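Local coordinates for tryptophanyl-tRNA synthetase (Pyrococcus horikoshii, PDB 3JXE), which catalyses the ATP-dependent attachment of L-tryptophan to its cognate tRNA, releasing AMP and diphosphate, at residues 201-206 and 231-236. Numbering follows the deposited sequence.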
# COMPACT_ATOMS: atom_id res chain seq x y z
N PRO B 201 -10.20 -6.54 2.38
CA PRO B 201 -11.37 -7.08 1.68
C PRO B 201 -12.60 -7.37 2.55
O PRO B 201 -13.67 -7.64 2.01
CB PRO B 201 -10.84 -8.38 1.06
CG PRO B 201 -9.38 -8.18 0.96
CD PRO B 201 -9.03 -7.43 2.20
N THR B 202 -12.45 -7.31 3.87
CA THR B 202 -13.61 -7.44 4.77
C THR B 202 -14.48 -6.18 4.76
O THR B 202 -15.60 -6.19 5.27
CB THR B 202 -13.19 -7.77 6.23
OG1 THR B 202 -12.32 -6.75 6.72
CG2 THR B 202 -12.50 -9.12 6.30
N PHE B 203 -13.95 -5.11 4.18
CA PHE B 203 -14.67 -3.85 4.08
C PHE B 203 -15.18 -3.60 2.66
O PHE B 203 -15.39 -2.45 2.26
CB PHE B 203 -13.80 -2.67 4.54
CG PHE B 203 -13.02 -2.94 5.80
CD1 PHE B 203 -13.66 -3.35 6.97
CD2 PHE B 203 -11.64 -2.76 5.83
CE1 PHE B 203 -12.94 -3.59 8.14
CE2 PHE B 203 -10.91 -3.00 6.99
CZ PHE B 203 -11.56 -3.42 8.15
N PHE B 204 -15.38 -4.67 1.90
CA PHE B 204 -15.92 -4.56 0.54
C PHE B 204 -17.39 -4.17 0.56
O PHE B 204 -17.87 -3.47 -0.33
CB PHE B 204 -15.73 -5.87 -0.24
CG PHE B 204 -14.58 -5.84 -1.22
CD1 PHE B 204 -13.56 -6.78 -1.14
CD2 PHE B 204 -14.53 -4.87 -2.23
CE1 PHE B 204 -12.50 -6.76 -2.05
CE2 PHE B 204 -13.47 -4.84 -3.13
CZ PHE B 204 -12.45 -5.79 -3.04
N GLU B 205 -18.11 -4.64 1.59
CA GLU B 205 -19.52 -4.32 1.77
C GLU B 205 -19.83 -3.97 3.22
O GLU B 205 -19.05 -4.30 4.13
CB GLU B 205 -20.39 -5.49 1.31
CG GLU B 205 -20.47 -5.67 -0.20
CD GLU B 205 -21.19 -6.95 -0.61
OE1 GLU B 205 -22.19 -7.32 0.05
OE2 GLU B 205 -20.75 -7.58 -1.60
N ARG B 206 -20.96 -3.30 3.44
CA ARG B 206 -21.42 -2.97 4.79
C ARG B 206 -22.01 -4.18 5.50
O ARG B 206 -22.02 -4.25 6.73
CB ARG B 206 -22.43 -1.82 4.75
CG ARG B 206 -21.84 -0.47 4.32
CD ARG B 206 -20.97 0.14 5.41
NE ARG B 206 -20.20 1.28 4.90
CZ ARG B 206 -19.34 1.99 5.63
NH1 ARG B 206 -18.69 3.00 5.07
NH2 ARG B 206 -19.14 1.71 6.91
N LEU B 231 -14.21 1.33 12.75
CA LEU B 231 -14.07 1.69 11.34
C LEU B 231 -15.42 1.70 10.63
O LEU B 231 -15.51 2.07 9.45
CB LEU B 231 -13.09 0.75 10.62
CG LEU B 231 -11.64 0.71 11.11
CD1 LEU B 231 -10.92 -0.49 10.52
CD2 LEU B 231 -10.89 1.99 10.81
N GLY B 232 -16.47 1.30 11.35
CA GLY B 232 -17.84 1.35 10.84
C GLY B 232 -18.29 0.10 10.11
O GLY B 232 -19.17 0.17 9.24
N TYR B 233 -17.70 -1.04 10.46
CA TYR B 233 -18.05 -2.32 9.85
C TYR B 233 -18.30 -3.38 10.91
O TYR B 233 -17.96 -3.20 12.08
CB TYR B 233 -16.94 -2.78 8.90
CG TYR B 233 -16.81 -1.95 7.64
CD1 TYR B 233 -16.02 -0.80 7.61
CD2 TYR B 233 -17.48 -2.33 6.47
CE1 TYR B 233 -15.91 -0.04 6.45
CE2 TYR B 233 -17.37 -1.57 5.31
CZ TYR B 233 -16.58 -0.43 5.31
OH TYR B 233 -16.47 0.32 4.16
N TYR B 234 -18.92 -4.49 10.50
CA TYR B 234 -19.08 -5.64 11.38
C TYR B 234 -17.75 -6.35 11.55
O TYR B 234 -16.91 -6.34 10.64
CB TYR B 234 -20.10 -6.63 10.80
CG TYR B 234 -21.54 -6.17 10.86
CD1 TYR B 234 -22.15 -5.57 9.76
CD2 TYR B 234 -22.29 -6.36 12.02
CE1 TYR B 234 -23.49 -5.16 9.82
CE2 TYR B 234 -23.63 -5.95 12.09
CZ TYR B 234 -24.22 -5.35 10.98
OH TYR B 234 -25.53 -4.95 11.05
N LYS B 235 -17.54 -6.97 12.71
CA LYS B 235 -16.36 -7.81 12.91
C LYS B 235 -16.55 -9.13 12.18
O LYS B 235 -17.53 -9.85 12.41
CB LYS B 235 -16.02 -8.00 14.39
CG LYS B 235 -17.19 -8.17 15.33
CD LYS B 235 -16.75 -7.95 16.77
CE LYS B 235 -17.92 -8.09 17.72
NZ LYS B 235 -17.55 -7.68 19.11
N THR B 236 -15.61 -9.43 11.29
CA THR B 236 -15.72 -10.53 10.34
C THR B 236 -15.95 -11.90 10.98
O THR B 236 -15.40 -12.21 12.04
CB THR B 236 -14.51 -10.60 9.37
OG1 THR B 236 -14.77 -11.54 8.32
CG2 THR B 236 -13.22 -10.99 10.10
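Tyr233 slips its ring between Phe203 and Arg206, joining two loops of the Rossmann-fold catalytic domain of this class I synthetase: loop 201-206 leads from helix 189-199 into strand 209-214, while loop 231-236 leads from helix 218-227 into the neighbouring parallel strand 237-241. Followed outward, Tyr233 first meets Phe203 through its CB, which lies 3.8 Å from CD1 of that ring; its CG and CD1 both come to 3.5 Å from the same Phe203 CD1, with Arg206 NH2 on the far side of Tyr233 CD1. The two rings are inclined at 46°. Farther along, CD2 and CE2 turn the ring's edge to the carbonyl O of Glu205, 3.4 Å from CE2. Phe203 CB lies over the Tyr233 face, 3.8 Å from the ring centroid and closest to CZ, CE2 and CE1, a CH-pi contact. On the opposite face the guanidinium of Arg206 lies flat, its plane only 5° from the ring's, making an off-centre cation-pi pair. An aromatic ring suits the place because it offers one face to a hydrocarbon and the other to a cation; the tyrosine OH extends it over the middle of the guanidinium. A bend at chi2 (-73°) in Arg206 folds the chain back over the ring and brings NH2 to the O of Gly232, a 2.8 Å hydrogen bond, weak because strongly bent. Gly232 itself has a positive phi that would press a CB against the preceding carbonyl. Replacing Tyr233 with an alanine would probably leave the Arg206 guanidinium without its stacking surface and open a gap beside Phe203. Leu231 suits its place because CD1 meets CZ of Phe203 while its side chain also packs on helix 160-171. Nearer the strands, CG2 of Thr202 rests 3.9 Å from OG1 of Thr236.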